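Local coordinates for protein endonuclease V isoform X2 (Ciona intestinalis, PDB 6OZI) that is an inosine-specific, metal-dependent endonuclease V that probably cleaves nucleic acid strands near inosine, here bound to a DNA carrying an inosine followed by a ribo-adenosine, at residues A[27-31]-A[32-36]; A[94-97]-A[98-101]; A[165-168]-A[169-172]. The protein carries 1 engineered substitution. All coordinates share one frame; numbering follows the deposited sequence. Where two conformers were deposited one is given.

Contact 1 of 3, residues A[27-31]-A[32-36]; sequences DGDFS and LSKVK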
# COMPACT_ATOMS: atom_id res chain seq x y z
N ASP A 27 -17.58 26.20 21.47
CA ASP A 27 -16.56 25.71 22.40
C ASP A 27 -17.06 25.62 23.84
O ASP A 27 -16.57 24.78 24.60
CB ASP A 27 -15.32 26.60 22.33
CG ASP A 27 -14.56 26.45 21.02
OD1 ASP A 27 -14.81 25.47 20.28
OD2 ASP A 27 -13.72 27.31 20.72
N GLY A 28 -18.01 26.46 24.24
CA GLY A 28 -18.37 26.52 25.65
C GLY A 28 -17.17 26.96 26.46
O GLY A 28 -16.47 27.91 26.08
N ASP A 29 -16.90 26.27 27.57
CA ASP A 29 -15.70 26.56 28.35
C ASP A 29 -14.49 25.75 27.89
O ASP A 29 -13.48 25.71 28.61
CB ASP A 29 -15.96 26.34 29.85
CG ASP A 29 -16.70 25.05 30.14
OD1 ASP A 29 -16.32 24.00 29.57
OD2 ASP A 29 -17.65 25.10 30.95
N PHE A 30 -14.57 25.11 26.73
CA PHE A 30 -13.45 24.38 26.16
C PHE A 30 -12.58 25.32 25.32
O PHE A 30 -13.07 26.28 24.72
CB PHE A 30 -13.95 23.22 25.29
CG PHE A 30 -12.88 22.55 24.47
CD1 PHE A 30 -12.00 21.64 25.05
CD2 PHE A 30 -12.77 22.80 23.12
CE1 PHE A 30 -11.02 21.01 24.28
CE2 PHE A 30 -11.80 22.17 22.35
CZ PHE A 30 -10.92 21.28 22.94
N SER A 31 -11.28 25.04 25.31
CA SER A 31 -10.34 25.80 24.51
C SER A 31 -9.16 24.91 24.13
O SER A 31 -8.97 23.82 24.68
CB SER A 31 -9.87 27.06 25.25
OG SER A 31 -9.21 26.72 26.46
N LEU A 32 -8.37 25.39 23.18
CA LEU A 32 -7.20 24.65 22.72
C LEU A 32 -6.22 24.39 23.86
O LEU A 32 -5.56 23.35 23.89
CB LEU A 32 -6.50 25.41 21.59
CG LEU A 32 -5.32 24.71 20.91
CD1 LEU A 32 -5.78 23.48 20.17
CD2 LEU A 32 -4.58 25.65 19.98
N SER A 33 -6.13 25.32 24.81
CA SER A 33 -5.19 25.17 25.92
C SER A 33 -5.53 23.98 26.81
O SER A 33 -4.64 23.49 27.52
CB SER A 33 -5.17 26.46 26.76
OG SER A 33 -6.48 26.84 27.13
N LYS A 34 -6.77 23.50 26.77
CA LYS A 34 -7.17 22.36 27.58
C LYS A 34 -6.85 21.02 26.95
O LYS A 34 -7.00 19.98 27.61
CB LYS A 34 -8.67 22.45 27.88
CG LYS A 34 -9.04 23.52 28.90
CD LYS A 34 -10.50 23.43 29.27
CE LYS A 34 -10.82 24.27 30.49
NZ LYS A 34 -12.19 23.97 31.00
N VAL A 35 -6.42 20.99 25.69
CA VAL A 35 -6.14 19.72 25.02
C VAL A 35 -4.80 19.18 25.49
O VAL A 35 -3.74 19.75 25.18
CB VAL A 35 -6.16 19.88 23.49
CG1 VAL A 35 -5.93 18.53 22.84
CG2 VAL A 35 -7.49 20.47 23.05
N LYS A 36 -4.84 18.09 26.26
CA LYS A 36 -3.64 17.35 26.64
C LYS A 36 -3.51 16.03 25.90
O LYS A 36 -2.39 15.54 25.72
CB LYS A 36 -3.64 17.07 28.15
CG LYS A 36 -4.02 18.27 29.01
CD LYS A 36 -3.08 19.45 28.81
CE LYS A 36 -3.55 20.66 29.58
NZ LYS A 36 -2.85 21.90 29.14

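Contact 2 of 3, residues A[94-97]-A[98-101]; sequences FQQE and LQLL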
# COMPACT_ATOMS: atom_id res chain seq x y z
N PHE A 94 -17.43 2.09 18.45
CA PHE A 94 -16.91 3.28 19.12
C PHE A 94 -17.26 3.29 20.61
O PHE A 94 -16.38 3.49 21.45
CB PHE A 94 -17.45 4.54 18.46
CG PHE A 94 -17.02 5.80 19.15
CD1 PHE A 94 -15.76 6.33 18.91
CD2 PHE A 94 -17.87 6.46 20.03
CE1 PHE A 94 -15.36 7.49 19.54
CE2 PHE A 94 -17.46 7.62 20.66
CZ PHE A 94 -16.20 8.14 20.42
N GLN A 95 -18.54 3.12 20.93
CA GLN A 95 -18.97 3.12 22.33
C GLN A 95 -18.23 2.05 23.13
O GLN A 95 -17.88 2.27 24.29
CB GLN A 95 -20.48 2.92 22.42
CG GLN A 95 -21.28 3.97 21.68
CD GLN A 95 -21.99 4.92 22.63
OE1 GLN A 95 -21.38 5.49 23.54
NE2 GLN A 95 -23.30 5.08 22.43
N GLN A 96 -18.06 0.86 22.54
CA GLN A 96 -17.33 -0.20 23.23
C GLN A 96 -15.87 0.18 23.46
O GLN A 96 -15.34 0.02 24.57
CB GLN A 96 -17.45 -1.51 22.45
CG GLN A 96 -18.85 -2.12 22.51
CD GLN A 96 -19.33 -2.37 23.94
OE1 GLN A 96 -18.55 -2.75 24.83
NE2 GLN A 96 -20.62 -2.14 24.18
N GLU A 97 -15.18 0.66 22.41
CA GLU A 97 -13.79 1.09 22.59
C GLU A 97 -13.70 2.16 23.66
O GLU A 97 -12.81 2.12 24.52
CB GLU A 97 -13.20 1.60 21.27
CG GLU A 97 -12.96 0.55 20.20
CD GLU A 97 -11.77 -0.37 20.51
OE1 GLU A 97 -11.09 -0.17 21.53
OE2 GLU A 97 -11.53 -1.31 19.72
N LEU A 98 -14.61 3.14 23.63
CA LEU A 98 -14.58 4.24 24.58
C LEU A 98 -14.76 3.74 26.00
O LEU A 98 -14.05 4.17 26.92
CB LEU A 98 -15.67 5.26 24.23
CG LEU A 98 -15.75 6.50 25.12
CD1 LEU A 98 -14.49 7.33 24.95
CD2 LEU A 98 -16.99 7.31 24.79
N GLN A 99 -15.74 2.85 26.21
CA GLN A 99 -15.96 2.29 27.53
C GLN A 99 -14.72 1.53 28.02
O GLN A 99 -14.35 1.61 29.20
CB GLN A 99 -17.19 1.39 27.50
CG GLN A 99 -17.27 0.34 28.59
CD GLN A 99 -18.61 -0.38 28.61
OE1 GLN A 99 -19.10 -0.86 27.58
NE2 GLN A 99 -19.20 -0.48 29.80
N LEU A 100 -14.08 0.78 27.12
CA LEU A 100 -12.84 0.10 27.48
C LEU A 100 -11.75 1.09 27.87
O LEU A 100 -11.05 0.89 28.88
CB LEU A 100 -12.38 -0.77 26.31
CG LEU A 100 -11.16 -1.65 26.51
CD1 LEU A 100 -11.29 -2.47 27.77
CD2 LEU A 100 -11.03 -2.56 25.31
N LEU A 101 -11.58 2.16 27.10
CA LEU A 101 -10.59 3.18 27.44
C LEU A 101 -10.87 3.79 28.81
O LEU A 101 -9.97 3.94 29.64
CB LEU A 101 -10.56 4.27 26.36
CG LEU A 101 -9.79 5.55 26.67
CD1 LEU A 101 -8.30 5.28 26.84
CD2 LEU A 101 -10.02 6.58 25.57

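Contact 3 of 3, residues A[165-168]-A[169-172]; sequences KRLR and KTGG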
# COMPACT_ATOMS: atom_id res chain seq x y z
N LYS A 165 -8.40 25.54 -5.72
CA LYS A 165 -7.18 25.76 -6.51
C LYS A 165 -6.98 27.25 -6.80
O LYS A 165 -5.86 27.76 -6.72
CB LYS A 165 -7.22 24.95 -7.80
CG LYS A 165 -7.09 23.46 -7.59
CD LYS A 165 -7.22 22.70 -8.90
CE LYS A 165 -7.09 21.21 -8.67
NZ LYS A 165 -7.47 20.42 -9.87
N ARG A 166 -8.07 27.95 -7.14
CA ARG A 166 -7.99 29.40 -7.29
C ARG A 166 -7.52 30.05 -6.00
O ARG A 166 -6.74 31.01 -6.03
CB ARG A 166 -9.35 29.97 -7.70
CG ARG A 166 -9.81 29.55 -9.10
CD ARG A 166 -10.96 30.42 -9.62
NE ARG A 166 -12.14 30.35 -8.75
CZ ARG A 166 -13.07 29.40 -8.81
NH1 ARG A 166 -12.96 28.41 -9.69
NH2 ARG A 166 -14.10 29.43 -7.98
N LEU A 167 -7.94 29.52 -4.85
CA LEU A 167 -7.45 30.02 -3.58
C LEU A 167 -5.95 29.78 -3.44
O LEU A 167 -5.21 30.67 -3.02
CB LEU A 167 -8.19 29.36 -2.42
CG LEU A 167 -7.66 29.70 -1.02
CD1 LEU A 167 -7.91 31.17 -0.64
CD2 LEU A 167 -8.23 28.76 -0.00
N ARG A 168 -5.50 28.58 -3.79
CA ARG A 168 -4.08 28.26 -3.67
C ARG A 168 -3.23 29.22 -4.48
O ARG A 168 -2.15 29.62 -4.04
CB ARG A 168 -3.81 26.82 -4.11
CG ARG A 168 -4.20 25.77 -3.08
CD ARG A 168 -3.43 25.93 -1.76
NE ARG A 168 -2.09 25.35 -1.83
CZ ARG A 168 -1.17 25.48 -0.86
NH1 ARG A 168 -1.45 26.16 0.24
NH2 ARG A 168 0.02 24.91 -1.00
N LYS A 169 -3.71 29.63 -5.66
CA LYS A 169 -2.93 30.56 -6.47
C LYS A 169 -2.61 31.85 -5.73
O LYS A 169 -1.64 32.53 -6.09
CB LYS A 169 -3.67 30.89 -7.77
CG LYS A 169 -4.14 29.68 -8.57
CD LYS A 169 -3.17 29.30 -9.65
CE LYS A 169 -3.84 28.39 -10.67
NZ LYS A 169 -2.96 28.14 -11.85
N THR A 170 -3.40 32.21 -4.71
CA THR A 170 -3.18 33.42 -3.92
C THR A 170 -2.40 33.16 -2.64
O THR A 170 -2.14 34.10 -1.89
CB THR A 170 -4.51 34.09 -3.57
OG1 THR A 170 -5.16 33.34 -2.53
CG2 THR A 170 -5.42 34.12 -4.78
N GLY A 171 -2.05 31.91 -2.36
CA GLY A 171 -1.30 31.58 -1.17
C GLY A 171 -2.13 31.10 0.01
O GLY A 171 -1.56 30.84 1.07
N GLY A 172 -3.45 31.00 -0.14
CA GLY A 172 -4.27 30.54 0.96
C GLY A 172 -4.14 29.05 1.18
O GLY A 172 -3.62 28.31 0.34

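Contact 1 of 3, residues A[27-31]-A[32-36]
Ser31 O receives the backbone N-H of Lys34 at 3.1 Å, and this bond starts a short 3-10 turn over residues 32-34. The next bond, from Val35 N to Leu32 O, repeats the i to i+3 spacing. On the other side of Ser31, a type II' beta turn from Asp27 to Phe30 is closed by Phe30 N and Asp27 O, 2.9 Å apart; Gly28, in its second position, has the positive phi (63°) that this turn requires.

Among the side chains, Lys34 runs back along the backbone. Its CG lies opposite the carbonyl carbon and the chain is extended beyond, which carries Lys34 NZ to within 3.2 Å of Asp29 O, a weak bond. The Asp29 carboxylate stays farther off, Asp29 OD1 lying 4.4 Å from Lys34 NZ, so any electrostatic help is probably modest. The buried pair is Phe30 and Val35, with ring atom CZ of Phe30 3.5 Å from Val35 CG2. Ile216 of helix 210-219 touches both, and Arg139 makes a cation-pi contact with the ring. Lys36 NZ reaches back to Ser33 O at 2.9 Å.

The pattern is that of two successive tight turns: a type II' turn and a 3-10 turn, joined at Ser31 and leading into strand 37-45, the first strand of the RNase H-like sheet.

Contact 2 of 3, residues A[94-97]-A[98-101]
Phe94 and Leu98 both hold CG opposite the backbone N (chi1 177° and -179°), which sets the two side chains next to each other and pointing the same way. Leu98 CD2 comes 4.2 Å from Phe94 CE2, a light van der Waals touch one helical turn apart. The backbone beneath them is regular: Leu98 N donates to Phe94 O at 2.8 Å, and Gln99 N, Leu100 N and Leu101 N each repeat the i to i+4 bond to Gln95, Gln96 and Glu97. Leu98 CB also rests 3.4 Å from Phe94 O.

These turns belong to helix 86-104, which packs against the sheet of the RNase H-like fold. Phe94 stacks edge-to-face with Phe41 of strand 37-45, while Leu101 touches Met57 and Val59 of strand 52-61. The same face buries one polar group, Glu97, whose chain bends at chi2 (-72°). Its OE2 is hydrogen-bonded to Ser55 OG and Thr73 OG1, and its OE1 to Asn71 ND2; three bonds thus fix the rotation of the carboxylate. Asn71 and Thr72 bind a potassium ion, and the side chain of Leu100 lies about 6 Å from one. On the exposed face, Gln96 NE2 is bonded to Glu92 OE2.

Contact 3 of 3, residues A[165-168]-A[169-172]
Leu167 O is the most heavily used acceptor here, taking Thr170 OG1 at 2.7 Å and Thr170 N at 2.9 Å. The two donors differ in approach: the hydroxyl lies in the carbonyl plane on a lone pair, whereas the amide sits above that plane (53° out of it). With chi1 at 75°, OG1 is placed between the backbone N and the carbonyl carbon, which turns it back to Leu167 O and fixes the rotation of the threonine.

The chain then reverses at Gly171, whose phi is positive (97°). Gly171 N bonds to Arg168 O at 2.8 Å, and Gly172 N reaches Leu167 O in a weak bond of 3.4 Å. This pair of bonds into the last turn defines a Schellman motif, which ends the helix. Leu167 packs apolar atoms over the reversal, CD1 lying 4.0 Å from Gly172 CA.

Beyond these backbone bonds, Arg168 bends at chi2 and chi3 so that NH1 donates to Gly172 O at 3.1 Å, the acceptor lying near the edge of the guanidinium, tilted somewhat from its plane. The preceding turn is held by Lys169 N and Lys165 O, 3.0 Å apart, and Arg166 NH1 is hydrogen-bonded to Ser162 OG, one turn back on the same helix. The whole motif joins helix 157-169 to strand 174-179, an outermost strand of the sheet in this chain, and Arg168 also touches Asn173 and Leu191 in the adjoining loops.

All three contacts are local, but they occupy different levels of the fold. Contacts 1 and 2 are both partly buried, contact 2 with more buried residues, mid-helix against strands 37-45, 52-61 and 67-76; contact 1 packs on helix 210-219 and leads into strand 37-45, whose Phe41 meets Phe94 of contact 2. Contact 3 is a surface helix end with no buried residue, preceding strand 174-179; it and contact 2 lie on opposite sides of the chain's centre, about 41 Å apart between centres. Their chemistry follows: regular i to i+4 bonds, apolar packing and a buried Glu97 carboxylate hydrogen-bonded to strand residues in contact 2, tight i to i+3 turns in contact 1, and glycine-based backbone reversal with an arginine-to-carbonyl hydrogen bond in contact 3.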